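Local coordinates for protein alkyl hydroperoxide reductase AhpD (Deinococcus radiodurans R1, PDB 6K40) that probably acts as an AhpD-like peroxiredoxin that reduces peroxides and so contributes to antioxidant defence and stress resistance, at residues 83-88 / 131-136. Sequence-based numbering, arbitrary orientation.
Sequences AVVVSG and AMCAYA
Val85 and Val86 of 83-88 meet Cys133 and Ala136 of 131-136 where two helices run in the same general direction, crossing at -32° with axes 9.7 Å apart at closest approach. Val85 sits level with Cys133, and the next residue, Val86, with Ala136, about a turn on from Cys133. The CB of Val85 points toward the facing helix, and its two methyls divide the work. CG1 stands anti to the backbone N (chi1 167°) and reaches Ala136 CB at 4.3 Å; CG2, anti to the carbonyl carbon, meets Cys133 SG at 3.7 Å, a purely apolar contact. The Cys133 sulfur is likewise anti to its own carbonyl carbon (chi1 -74°). This carries it back toward the N-terminal end of its helix, alongside the valine branch. Ala136 points its methyl toward 83-88, where it meets both valines: Val85 CG1, and Val86 CG2 at 4.3 Å from Ala136 CB. No hydrogen bond crosses this small, wholly buried interface of 150 Å², so the helices are held here by side-chain packing alone. On the Ser87 side of its helix, the hydroxyl turns back on the preceding turn, and Ser87 OG donates to Ala83 O at 2.8 Å. Ser87 N reaches the same oxygen from the opposite face of the carbonyl plane, and Ser87 OG also pairs with Asn178, tying this turn to helix 161-184. The contact joins helices 76-90 and 127-141 within the all-helical, AhpD-like carboxymuconolactone decarboxylase region. Leu81 and Leu82, earlier on helix 76-90, extend the packing onto Cys133 and Ala136, while Trp120 and Leu125, in the loop before helix 127-141, also touch Cys133. Helix 161-184 touches both partners, Val86 through Asn175 and Asn178 and Ala136 through Ile171.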
# COMPACT_ATOMS: atom_id res chain seq x y z
N ALA A 83 7.91 5.43 9.00
CA ALA A 83 7.56 4.02 9.14
C ALA A 83 6.71 3.54 7.97
O ALA A 83 6.95 2.47 7.40
CB ALA A 83 6.82 3.79 10.45
N VAL A 84 5.70 4.33 7.60
CA VAL A 84 4.79 3.95 6.53
C VAL A 84 5.52 3.89 5.20
O VAL A 84 5.34 2.94 4.42
CB VAL A 84 3.59 4.92 6.50
CG1 VAL A 84 2.86 4.83 5.18
CG2 VAL A 84 2.65 4.64 7.66
N VAL A 85 6.37 4.88 4.92
CA VAL A 85 7.11 4.87 3.66
C VAL A 85 8.00 3.63 3.57
O VAL A 85 7.99 2.90 2.57
CB VAL A 85 7.94 6.16 3.50
CG1 VAL A 85 8.95 6.01 2.37
CG2 VAL A 85 7.02 7.34 3.25
N VAL A 86 8.75 3.36 4.64
CA VAL A 86 9.69 2.24 4.62
C VAL A 86 8.94 0.92 4.50
O VAL A 86 9.34 0.02 3.74
CB VAL A 86 10.58 2.27 5.88
CG1 VAL A 86 11.49 1.05 5.92
CG2 VAL A 86 11.40 3.55 5.90
N SER A 87 7.84 0.77 5.25
CA SER A 87 7.10 -0.48 5.22
C SER A 87 6.44 -0.72 3.87
O SER A 87 6.35 -1.86 3.42
CB SER A 87 6.05 -0.47 6.34
OG SER A 87 6.69 -0.31 7.59
N GLY A 88 5.99 0.35 3.20
CA GLY A 88 5.50 0.20 1.84
C GLY A 88 6.59 -0.22 0.88
O GLY A 88 6.36 -1.05 -0.01
N ALA A 131 11.39 15.96 1.81
CA ALA A 131 12.80 15.66 2.04
C ALA A 131 12.96 14.40 2.87
O ALA A 131 13.78 13.53 2.56
CB ALA A 131 13.48 16.85 2.71
N MET A 132 12.18 14.28 3.95
CA MET A 132 12.28 13.11 4.81
C MET A 132 11.89 11.84 4.07
O MET A 132 12.53 10.79 4.25
CB MET A 132 11.42 13.30 6.06
CG MET A 132 11.97 14.35 7.02
SD MET A 132 10.94 14.64 8.46
CE MET A 132 11.30 13.18 9.44
N CYS A 133 10.88 11.92 3.20
CA CYS A 133 10.43 10.72 2.49
C CYS A 133 11.42 10.32 1.41
O CYS A 133 11.69 9.12 1.22
CB CYS A 133 9.05 10.96 1.88
SG CYS A 133 7.66 10.98 3.04
N ALA A 134 12.01 11.29 0.71
CA ALA A 134 13.04 10.98 -0.27
C ALA A 134 14.26 10.36 0.40
O ALA A 134 14.83 9.38 -0.10
CB ALA A 134 13.44 12.24 -1.04
N TYR A 135 14.66 10.91 1.55
CA TYR A 135 15.79 10.34 2.29
C TYR A 135 15.48 8.93 2.76
O TYR A 135 16.33 8.03 2.65
CB TYR A 135 16.15 11.24 3.47
CG TYR A 135 17.50 10.92 4.07
CD1 TYR A 135 18.66 11.50 3.58
CD2 TYR A 135 17.60 10.04 5.14
CE1 TYR A 135 19.89 11.20 4.13
CE2 TYR A 135 18.83 9.74 5.70
CZ TYR A 135 19.97 10.32 5.19
OH TYR A 135 21.19 10.02 5.75
N ALA A 136 14.27 8.71 3.29
CA ALA A 136 13.89 7.37 3.74
C ALA A 136 13.92 6.38 2.59
O ALA A 136 14.41 5.25 2.74
CB ALA A 136 12.51 7.41 4.39